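Local coordinates for tyrosinase (Burkholderia thailandensis, PDB 5ZRD), which catalyses the copper-dependent hydroxylation of monophenols to catechols, and probably their further oxidation to quinones, as tyrosinases do, working efficiently at acidic pH, at residues V88-W93 with F318-V323; H94-Y99 with T371-F376; M326-Q331 with G397-P402. One frame throughout, in Å; residues are numbered along the deposited sequence.

Interaction 1 of 3, residues V88-W93 with F318-V323; sequences VLFPTW and FHHCNV. With CU (copper (II) ion), chain K.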
loop_
_atom_site.group_PDB
_atom_site.type_symbol
_atom_site.label_atom_id
_atom_site.label_comp_id
_atom_site.label_asym_id
_atom_site.label_seq_id
_atom_site.Cartn_x
_atom_site.Cartn_y
_atom_site.Cartn_z
ATOM N N VAL A 88 14.953 -0.398 -26.471
ATOM C CA VAL A 88 15.786 0.226 -27.536
ATOM C C VAL A 88 16.986 0.989 -26.951
ATOM O O VAL A 88 17.888 1.381 -27.686
ATOM C CB VAL A 88 14.940 1.148 -28.434
ATOM C CG1 VAL A 88 13.953 0.336 -29.258
ATOM C CG2 VAL A 88 14.203 2.209 -27.627
ATOM N N LEU A 89 17.027 1.198 -25.655
ATOM C CA LEU A 89 18.190 1.825 -25.030
ATOM C C LEU A 89 19.283 0.789 -24.736
ATOM O O LEU A 89 20.321 1.156 -24.223
ATOM C CB LEU A 89 17.737 2.515 -23.739
ATOM C CG LEU A 89 16.629 3.554 -23.924
ATOM C CD1 LEU A 89 16.370 4.298 -22.627
ATOM C CD2 LEU A 89 16.983 4.531 -25.028
ATOM N N PHE A 90 19.100 -0.483 -25.073
ATOM C CA PHE A 90 20.138 -1.463 -24.702
ATOM C C PHE A 90 21.522 -1.047 -25.265
ATOM O O PHE A 90 22.515 -1.013 -24.546
ATOM C CB PHE A 90 19.715 -2.892 -25.072
ATOM C CG PHE A 90 20.863 -3.863 -25.085
ATOM C CD1 PHE A 90 21.252 -4.512 -23.933
ATOM C CD2 PHE A 90 21.618 -4.063 -26.220
ATOM C CE1 PHE A 90 22.342 -5.373 -23.927
ATOM C CE2 PHE A 90 22.687 -4.936 -26.230
ATOM C CZ PHE A 90 23.052 -5.592 -25.079
ATOM N N PRO A 91 21.628 -0.799 -26.553
ATOM C CA PRO A 91 22.949 -0.541 -27.143
ATOM C C PRO A 91 23.618 0.756 -26.656
ATOM O O PRO A 91 24.819 0.775 -26.392
ATOM C CB PRO A 91 22.653 -0.392 -28.641
ATOM C CG PRO A 91 21.443 -1.264 -28.841
ATOM C CD PRO A 91 20.625 -1.005 -27.597
ATOM N N THR A 92 22.829 1.822 -26.600
ATOM C CA THR A 92 23.333 3.131 -26.284
ATOM C C THR A 92 23.632 3.246 -24.787
ATOM O O THR A 92 24.526 3.947 -24.386
ATOM C CB THR A 92 22.313 4.202 -26.691
ATOM O OG1 THR A 92 20.998 3.880 -26.229
ATOM C CG2 THR A 92 22.279 4.363 -28.182
ATOM N N TRP A 93 22.815 2.612 -23.965
ATOM C CA TRP A 93 23.057 2.667 -22.533
ATOM C C TRP A 93 24.381 1.986 -22.246
ATOM O O TRP A 93 25.178 2.546 -21.484
ATOM C CB TRP A 93 21.936 2.052 -21.697
ATOM C CG TRP A 93 22.158 2.262 -20.238
ATOM C CD1 TRP A 93 21.753 3.339 -19.503
ATOM C CD2 TRP A 93 22.913 1.418 -19.347
ATOM N NE1 TRP A 93 22.164 3.199 -18.207
ATOM C CE2 TRP A 93 22.904 2.049 -18.086
ATOM C CE3 TRP A 93 23.602 0.211 -19.494
ATOM C CZ2 TRP A 93 23.549 1.515 -16.978
ATOM C CZ3 TRP A 93 24.241 -0.320 -18.397
ATOM C CH2 TRP A 93 24.205 0.323 -17.156
ATOM N N PHE A 318 34.905 -6.096 -20.912
ATOM C CA PHE A 318 35.613 -6.559 -22.118
ATOM C C PHE A 318 34.601 -7.084 -23.153
ATOM O O PHE A 318 34.738 -6.893 -24.371
ATOM C CB PHE A 318 36.634 -7.633 -21.719
ATOM C CG PHE A 318 37.791 -7.040 -20.959
ATOM C CD1 PHE A 318 37.701 -6.822 -19.598
ATOM C CD2 PHE A 318 38.915 -6.596 -21.621
ATOM C CE1 PHE A 318 38.731 -6.206 -18.916
ATOM C CE2 PHE A 318 39.960 -6.013 -20.924
ATOM C CZ PHE A 318 39.866 -5.817 -19.576
ATOM N N HIS A 319 33.594 -7.780 -22.642
ATOM C CA HIS A 319 32.520 -8.326 -23.426
ATOM C C HIS A 319 31.671 -7.205 -24.037
ATOM O O HIS A 319 31.384 -7.216 -25.231
ATOM C CB HIS A 319 31.646 -9.215 -22.547
ATOM C CG HIS A 319 30.293 -9.468 -23.104
ATOM N ND1 HIS A 319 30.094 -10.136 -24.285
ATOM C CD2 HIS A 319 29.073 -9.139 -22.642
ATOM C CE1 HIS A 319 28.800 -10.248 -24.505
ATOM N NE2 HIS A 319 28.156 -9.603 -23.526
ATOM N N HIS A 320 31.239 -6.297 -23.186
ATOM C CA HIS A 320 30.408 -5.215 -23.601
ATOM C C HIS A 320 31.155 -4.229 -24.491
ATOM O O HIS A 320 30.503 -3.530 -25.251
ATOM C CB HIS A 320 29.759 -4.501 -22.423
ATOM C CG HIS A 320 28.377 -5.013 -22.193
ATOM N ND1 HIS A 320 27.324 -4.613 -22.963
ATOM C CD2 HIS A 320 27.900 -5.938 -21.338
ATOM C CE1 HIS A 320 26.247 -5.252 -22.584
ATOM N NE2 HIS A 320 26.569 -6.043 -21.572
ATOM N N CYS A 321 32.475 -4.227 -24.476
ATOM C CA CYS A 321 33.210 -3.391 -25.423
ATOM C C CYS A 321 33.135 -4.067 -26.804
ATOM O O CYS A 321 32.999 -3.410 -27.862
ATOM C CB CYS A 321 34.623 -3.129 -24.906
ATOM S SG CYS A 321 35.656 -2.074 -25.960
ATOM N N ASN A 322 33.112 -5.400 -26.790
ATOM C CA ASN A 322 32.903 -6.105 -28.051
ATOM C C ASN A 322 31.466 -5.910 -28.567
ATOM O O ASN A 322 31.266 -5.810 -29.740
ATOM C CB ASN A 322 33.223 -7.591 -27.941
ATOM C CG ASN A 322 33.312 -8.208 -29.314
ATOM O OD1 ASN A 322 34.145 -7.781 -30.132
ATOM N ND2 ASN A 322 32.443 -9.181 -29.566
ATOM N N VAL A 323 30.478 -5.876 -27.702
ATOM C CA VAL A 323 29.121 -5.685 -28.124
ATOM C C VAL A 323 28.991 -4.278 -28.728
ATOM O O VAL A 323 28.219 -4.035 -29.668
ATOM C CB VAL A 323 28.168 -5.897 -26.934
ATOM C CG1 VAL A 323 26.738 -5.514 -27.255
ATOM C CG2 VAL A 323 28.231 -7.335 -26.469
HETATM CU CU CU K . 25.679 -7.587 -21.010
#
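A copper ligand and a phenylalanine share this small contact: the imidazole of H320 holds a copper ion through NE2 (1.9 Å from NE2 to the copper) while its neighbouring ring carbon meets the benzene ring of F90. The approach is made at the edge of the imidazole, near its plane, where F90 CZ lies 4.1 Å from H320 CE1. Seen from the phenylalanine the approach is oblique, so the two rings do not stack; a stacked partner of H320 is F316, one turn earlier on the same helix. F90 reaches over because its CG stands anti to the backbone N (chi1 163°), which carries the ring across to the second helix. The adjacent ring carbon, CE2, lies 4.2 Å from V323 CG1, so one aromatic side chain bridges residues three apart on helix 315-334. These two helices belong to the helical core of the type-3 copper fold, in which histidines from different helices surround a pair of coppers. H320 binds this copper together with H277 and H281 from helix 274-285, beside the bound oxygen atom. F90 lies at the start of helix 90-108, and its carbonyl O accepts a hydrogen bond from ND1 of H94, a ligand of the other copper; the same residue thus packs against one ligand and probably helps to orient another. On the helix of H320, V323 CG2 sits 3.5 Å above one face of the H319 imidazole, offset toward its rim. H319 ND1 and N322 ND2 bond to the two carboxylate oxygens of E119. No hydrogen bond crosses between 88-93 and 318-323, and F90, H320 and V323 are all buried.

Interaction 2 of 3, residues H94-Y99 with T371-F376; sequences HRMYVY and TPLNPF. With CU (copper (II) ion), chain J.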
loop_
_atom_site.group_PDB
_atom_site.type_symbol
_atom_site.label_atom_id
_atom_site.label_comp_id
_atom_site.label_asym_id
_atom_site.label_seq_id
_atom_site.Cartn_x
_atom_site.Cartn_y
_atom_site.Cartn_z
ATOM N N HIS A 94 24.573 0.792 -22.820
ATOM C CA HIS A 94 25.806 0.057 -22.540
ATOM C C HIS A 94 26.984 0.777 -23.182
ATOM O O HIS A 94 28.061 0.690 -22.655
ATOM C CB HIS A 94 25.747 -1.403 -22.971
ATOM C CG HIS A 94 24.836 -2.175 -22.104
ATOM N ND1 HIS A 94 23.505 -2.094 -22.253
ATOM C CD2 HIS A 94 25.069 -2.978 -21.040
ATOM C CE1 HIS A 94 22.921 -2.817 -21.312
ATOM N NE2 HIS A 94 23.863 -3.397 -20.570
ATOM N N ARG A 95 26.768 1.502 -24.280
ATOM C CA ARG A 95 27.845 2.289 -24.881
ATOM C C ARG A 95 28.373 3.281 -23.846
ATOM O O ARG A 95 29.586 3.405 -23.686
ATOM C CB ARG A 95 27.371 3.024 -26.143
ATOM C CG ARG A 95 28.374 3.997 -26.763
ATOM C CD ARG A 95 27.990 4.337 -28.194
ATOM N NE ARG A 95 28.347 3.262 -29.107
ATOM C CZ ARG A 95 28.057 3.206 -30.401
ATOM N NH1 ARG A 95 27.436 4.217 -30.984
ATOM N NH2 ARG A 95 28.451 2.155 -31.105
ATOM N N MET A 96 27.467 3.973 -23.177
ATOM C CA MET A 96 27.863 4.960 -22.240
ATOM C C MET A 96 28.460 4.285 -20.997
ATOM O O MET A 96 29.429 4.811 -20.386
ATOM C CB MET A 96 26.690 5.855 -21.856
ATOM C CG MET A 96 26.289 6.787 -22.979
ATOM S SD MET A 96 27.691 7.695 -23.675
ATOM C CE MET A 96 28.339 8.401 -22.157
ATOM N N TYR A 97 27.925 3.117 -20.643
ATOM C CA TYR A 97 28.405 2.410 -19.449
ATOM C C TYR A 97 29.879 2.099 -19.626
ATOM O O TYR A 97 30.685 2.340 -18.715
ATOM C CB TYR A 97 27.606 1.136 -19.181
ATOM C CG TYR A 97 27.837 0.425 -17.867
ATOM C CD1 TYR A 97 28.358 1.058 -16.747
ATOM C CD2 TYR A 97 27.466 -0.897 -17.730
ATOM C CE1 TYR A 97 28.516 0.401 -15.533
ATOM C CE2 TYR A 97 27.574 -1.556 -16.522
ATOM C CZ TYR A 97 28.109 -0.911 -15.424
ATOM O OH TYR A 97 28.240 -1.587 -14.259
ATOM N N VAL A 98 30.214 1.603 -20.797
ATOM C CA VAL A 98 31.583 1.190 -21.049
ATOM C C VAL A 98 32.473 2.427 -21.067
ATOM O O VAL A 98 33.608 2.406 -20.592
ATOM C CB VAL A 98 31.729 0.447 -22.379
ATOM C CG1 VAL A 98 33.190 0.116 -22.645
ATOM C CG2 VAL A 98 30.891 -0.813 -22.402
ATOM N N TYR A 99 31.953 3.469 -21.695
ATOM C CA TYR A 99 32.695 4.702 -21.851
ATOM C C TYR A 99 32.965 5.295 -20.471
ATOM O O TYR A 99 34.050 5.704 -20.236
ATOM C CB TYR A 99 31.895 5.702 -22.685
ATOM C CG TYR A 99 32.531 7.053 -22.885
ATOM C CD1 TYR A 99 33.557 7.218 -23.792
ATOM C CD2 TYR A 99 32.064 8.176 -22.225
ATOM C CE1 TYR A 99 34.124 8.458 -24.017
ATOM C CE2 TYR A 99 32.616 9.430 -22.446
ATOM C CZ TYR A 99 33.645 9.568 -23.355
ATOM O OH TYR A 99 34.216 10.773 -23.608
ATOM N N THR A 371 15.748 10.030 -24.118
ATOM C CA THR A 371 15.644 9.520 -22.745
ATOM C C THR A 371 17.026 9.557 -22.086
ATOM O O THR A 371 17.994 9.079 -22.670
ATOM C CB THR A 371 15.026 8.116 -22.708
ATOM O OG1 THR A 371 13.765 8.144 -23.371
ATOM C CG2 THR A 371 14.799 7.612 -21.304
ATOM N N PRO A 372 17.108 10.144 -20.872
ATOM C CA PRO A 372 18.274 10.121 -19.994
ATOM C C PRO A 372 18.817 8.690 -19.845
ATOM O O PRO A 372 18.041 7.761 -19.540
ATOM C CB PRO A 372 17.783 10.575 -18.612
ATOM C CG PRO A 372 16.514 11.286 -18.891
ATOM C CD PRO A 372 15.941 10.559 -20.084
ATOM N N LEU A 373 20.103 8.521 -20.091
ATOM C CA LEU A 373 20.776 7.244 -19.834
ATOM C C LEU A 373 21.387 7.307 -18.434
ATOM O O LEU A 373 22.593 7.390 -18.297
ATOM C CB LEU A 373 21.843 6.994 -20.909
ATOM C CG LEU A 373 21.285 6.895 -22.332
ATOM C CD1 LEU A 373 22.383 6.871 -23.371
ATOM C CD2 LEU A 373 20.401 5.682 -22.460
ATOM N N ASN A 374 20.517 7.266 -17.423
ATOM C CA ASN A 374 20.901 7.376 -15.999
ATOM C C ASN A 374 21.862 6.248 -15.612
ATOM O O ASN A 374 21.719 5.133 -16.073
ATOM C CB ASN A 374 19.676 7.327 -15.101
ATOM C CG ASN A 374 18.700 8.435 -15.423
ATOM O OD1 ASN A 374 17.499 8.212 -15.410
ATOM N ND2 ASN A 374 19.203 9.624 -15.720
ATOM N N PRO A 375 22.844 6.521 -14.773
ATOM C CA PRO A 375 23.074 7.800 -14.092
ATOM C C PRO A 375 24.183 8.670 -14.718
ATOM O O PRO A 375 24.759 9.540 -14.045
ATOM C CB PRO A 375 23.555 7.290 -12.726
ATOM C CG PRO A 375 24.452 6.106 -13.096
ATOM C CD PRO A 375 23.811 5.506 -14.339
ATOM N N PHE A 376 24.472 8.428 -15.989
ATOM C CA PHE A 376 25.609 9.035 -16.663
ATOM C C PHE A 376 25.343 10.514 -16.986
ATOM O O PHE A 376 24.310 10.854 -17.553
ATOM C CB PHE A 376 25.917 8.259 -17.941
ATOM C CG PHE A 376 26.038 6.784 -17.693
ATOM C CD1 PHE A 376 26.820 6.310 -16.652
ATOM C CD2 PHE A 376 25.326 5.873 -18.455
ATOM C CE1 PHE A 376 26.918 4.951 -16.398
ATOM C CE2 PHE A 376 25.430 4.515 -18.203
ATOM C CZ PHE A 376 26.223 4.056 -17.175
HETATM CU CU CU J . 23.310 -4.834 -19.050
#
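M96 and Y97, consecutive residues of helix 90-108, receive the ring of F376, and apolar contacts of this kind make up the whole interface. On one face of that ring lies the helix backbone, with M96 C about 4.1 Å above the plane and offset toward the rim; the opposite face carries P375 CD, from the residue that follows a cis peptide bond. F376 CD2 is 3.7 Å from M96 CB, and F376 CZ reaches in to 3.6 Å from Y97 CA. The phenol of Y97 meets the same CZ through CD1 at 3.7 Å, the two rings meeting obliquely. L373 adds an aliphatic contact, its CD1 lying 3.9 Å from M96 CG, with the two side chains crossing at about a right angle. The methionine thus touches through CB and CG, the first two carbons of its side chain.

Polar bonds and metal ligation lie to the sides. Y97 OH is hydrogen-bonded to the carbonyl O of L53, on helix 50-57, which also carries the copper ligand H57. H94 binds its copper through NE2 at 2.2 Å, as do H57 and H85, and the bound oxygen atom touches H94 too. Backbone bonds to Y384 hold L373 and F376 beside strand 383-385.

Within 94-99 and 371-376 no hydrogen bond is made; one residue before, W93 NE1 is hydrogen-bonded to N374 O. The chemistry around F376 is therefore apolar, set beside a helix whose H94 binds copper and has its CB directed away from the turn.

Interaction 3 of 3, residues M326-Q331 with G397-P402; sequences MFWVWQ and GFTYGP
The helix of 326-331 runs beside the short strand 398-400, their CA atoms coming nearest at W328 and Y400, 8.1 Å apart, a spacing that side chains fill with no hydrogen bond across. W328 supplies the helical half. Its CB points toward the strand, and with chi1 at 178° the indole leaves the helix on the side opposite the backbone N and meets Y400 and T399; CB and CD1 of W328 both lie 4.0 Å from CD2 of Y400. The phenol is met at CD2, the ring carbon next to the CB attachment, and the two side chains cross at a slant rather than stacking. Further along the indole, NE1 comes within 4.2 Å of T399 OG1, too far for a hydrogen bond; that hydroxyl is bonded instead to the carboxylate of E393.

Strand 398-400 pairs in parallel with strand 9-11, so the N-terminal end of the chain is drawn against the outside of the copper-binding helical core, and the contact with W328 joins this small two-stranded sheet to helix 315-334. G397, with its positive phi of 83°, ends helix 392-396 and turns the chain into the strand.

The ring of Y400 continues past the indole to a polar end: its OH is hydrogen-bonded to D324 OD2 and R11 NH1, which links the helix to both strands of the sheet. D324 also forms a salt bridge with R95 of helix 90-108. Two residues before Y400 in the strand, F398 has Y400 CE2 at its ring edge, in plane, and makes a cation-pi contact with R11. I392 and E393 of helix 392-396 pack against the indole as well.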
loop_
_atom_site.group_PDB
_atom_site.type_symbol
_atom_site.label_atom_id
_atom_site.label_comp_id
_atom_site.label_asym_id
_atom_site.label_seq_id
_atom_site.Cartn_x
_atom_site.Cartn_y
_atom_site.Cartn_z
ATOM N N MET A 326 30.378 -4.241 -32.178
ATOM C CA MET A 326 29.389 -4.826 -33.121
ATOM C C MET A 326 28.313 -3.775 -33.434
ATOM O O MET A 326 27.912 -3.612 -34.572
ATOM C CB MET A 326 28.754 -6.091 -32.538
ATOM C CG MET A 326 29.718 -7.261 -32.409
ATOM S SD MET A 326 30.055 -8.046 -34.014
ATOM C CE MET A 326 31.537 -7.200 -34.513
ATOM N N PHE A 327 27.864 -3.063 -32.428
ATOM C CA PHE A 327 26.938 -1.950 -32.638
ATOM C C PHE A 327 27.550 -0.948 -33.629
ATOM O O PHE A 327 26.870 -0.465 -34.523
ATOM C CB PHE A 327 26.608 -1.326 -31.286
ATOM C CG PHE A 327 25.731 -0.109 -31.298
ATOM C CD1 PHE A 327 24.930 0.212 -32.385
ATOM C CD2 PHE A 327 25.714 0.733 -30.208
ATOM C CE1 PHE A 327 24.110 1.336 -32.366
ATOM C CE2 PHE A 327 24.877 1.850 -30.176
ATOM C CZ PHE A 327 24.060 2.130 -31.250
ATOM N N TRP A 328 28.841 -0.668 -33.503
ATOM C CA TRP A 328 29.514 0.329 -34.357
ATOM C C TRP A 328 29.690 -0.217 -35.789
ATOM O O TRP A 328 29.503 0.517 -36.761
ATOM C CB TRP A 328 30.860 0.750 -33.730
ATOM C CG TRP A 328 31.635 1.724 -34.561
ATOM C CD1 TRP A 328 32.826 1.496 -35.183
ATOM C CD2 TRP A 328 31.255 3.071 -34.901
ATOM N NE1 TRP A 328 33.207 2.605 -35.889
ATOM C CE2 TRP A 328 32.276 3.590 -35.726
ATOM C CE3 TRP A 328 30.156 3.877 -34.613
ATOM C CZ2 TRP A 328 32.247 4.885 -36.228
ATOM C CZ3 TRP A 328 30.127 5.163 -35.109
ATOM C CH2 TRP A 328 31.165 5.660 -35.898
ATOM N N VAL A 329 30.014 -1.504 -35.904
ATOM C CA VAL A 329 30.078 -2.149 -37.202
ATOM C C VAL A 329 28.716 -2.116 -37.901
ATOM O O VAL A 329 28.680 -1.890 -39.076
ATOM C CB VAL A 329 30.566 -3.602 -37.108
ATOM C CG1 VAL A 329 30.341 -4.338 -38.419
ATOM C CG2 VAL A 329 32.029 -3.669 -36.712
ATOM N N TRP A 330 27.618 -2.336 -37.180
ATOM C CA TRP A 330 26.318 -2.334 -37.763
ATOM C C TRP A 330 26.012 -0.913 -38.234
ATOM O O TRP A 330 25.385 -0.741 -39.273
ATOM C CB TRP A 330 25.251 -2.838 -36.774
ATOM C CG TRP A 330 23.840 -2.699 -37.270
ATOM C CD1 TRP A 330 23.134 -3.604 -38.004
ATOM C CD2 TRP A 330 22.974 -1.563 -37.104
ATOM N NE1 TRP A 330 21.886 -3.121 -38.283
ATOM C CE2 TRP A 330 21.758 -1.873 -37.737
ATOM C CE3 TRP A 330 23.118 -0.308 -36.505
ATOM C CZ2 TRP A 330 20.709 -0.968 -37.798
ATOM C CZ3 TRP A 330 22.061 0.576 -36.525
ATOM C CH2 TRP A 330 20.882 0.259 -37.193
ATOM N N GLN A 331 26.405 0.071 -37.431
ATOM C CA GLN A 331 26.170 1.500 -37.786
ATOM C C GLN A 331 26.892 1.788 -39.095
ATOM O O GLN A 331 26.292 2.345 -39.975
ATOM C CB GLN A 331 26.663 2.460 -36.718
ATOM C CG GLN A 331 25.728 2.543 -35.527
ATOM C CD GLN A 331 26.239 3.429 -34.411
ATOM O OE1 GLN A 331 27.001 2.984 -33.553
ATOM N NE2 GLN A 331 25.775 4.675 -34.382
ATOM N N GLY A 397 35.170 10.586 -29.107
ATOM C CA GLY A 397 36.614 10.711 -29.252
ATOM C C GLY A 397 37.315 9.364 -29.386
ATOM O O GLY A 397 38.513 9.295 -29.114
ATOM N N PHE A 398 36.623 8.290 -29.813
ATOM C CA PHE A 398 37.306 6.980 -29.974
ATOM C C PHE A 398 36.695 6.180 -31.136
ATOM O O PHE A 398 35.620 6.475 -31.641
ATOM C CB PHE A 398 37.255 6.204 -28.656
ATOM C CG PHE A 398 35.946 5.520 -28.361
ATOM C CD1 PHE A 398 35.678 4.249 -28.867
ATOM C CD2 PHE A 398 34.985 6.132 -27.587
ATOM C CE1 PHE A 398 34.469 3.615 -28.610
ATOM C CE2 PHE A 398 33.790 5.479 -27.304
ATOM C CZ PHE A 398 33.515 4.246 -27.850
ATOM N N THR A 399 37.428 5.165 -31.531
ATOM C CA THR A 399 37.053 4.284 -32.588
ATOM C C THR A 399 37.505 2.864 -32.222
ATOM O O THR A 399 38.200 2.650 -31.212
ATOM C CB THR A 399 37.711 4.710 -33.899
ATOM O OG1 THR A 399 37.004 4.099 -34.986
ATOM C CG2 THR A 399 39.183 4.345 -33.940
ATOM N N TYR A 400 37.112 1.911 -33.049
ATOM C CA TYR A 400 37.422 0.507 -32.839
ATOM C C TYR A 400 38.512 0.179 -33.839
ATOM O O TYR A 400 38.400 0.512 -34.989
ATOM C CB TYR A 400 36.183 -0.408 -32.934
ATOM C CG TYR A 400 35.353 -0.355 -31.673
ATOM C CD1 TYR A 400 35.779 -0.994 -30.523
ATOM C CD2 TYR A 400 34.223 0.440 -31.574
ATOM C CE1 TYR A 400 35.076 -0.905 -29.327
ATOM C CE2 TYR A 400 33.523 0.569 -30.385
ATOM C CZ TYR A 400 33.942 -0.123 -29.259
ATOM O OH TYR A 400 33.297 -0.002 -28.066
ATOM N N GLY A 401 39.576 -0.416 -33.346
ATOM C CA GLY A 401 40.545 -0.967 -34.227
ATOM C C GLY A 401 39.929 -2.089 -35.027
ATOM O O GLY A 401 38.758 -2.333 -34.932
ATOM N N PRO A 402 40.741 -2.757 -35.816
ATOM C CA PRO A 402 40.290 -3.861 -36.620
ATOM C C PRO A 402 39.987 -5.112 -35.785
ATOM O O PRO A 402 40.717 -5.423 -34.840
ATOM C CB PRO A 402 41.478 -4.145 -37.567
ATOM C CG PRO A 402 42.684 -3.651 -36.776
ATOM C CD PRO A 402 42.163 -2.440 -36.034
#

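Overall arrangement
From the N terminus, helix 90-108 is met first, and it supplies the opening segments of interactions 1 and 2. Interaction 1 closes a loop of 224 residues when the chain returns as helix 315-334, joining two helices of the copper-binding core. That helix then opens interaction 3 before the turn at 371-376 closes interaction 2, so interaction 2 crosses both of the others, while interactions 1 and 3 follow in series; none nests within another. Interaction 3 closes last, at strand 398-400. Hydrogen bonds between the contacts knit them together: W93 NE1 with N374 O, and R95 NH1 with Q331 OE1. The polypeptide after helix 315-334 is thereby wrapped back against the core.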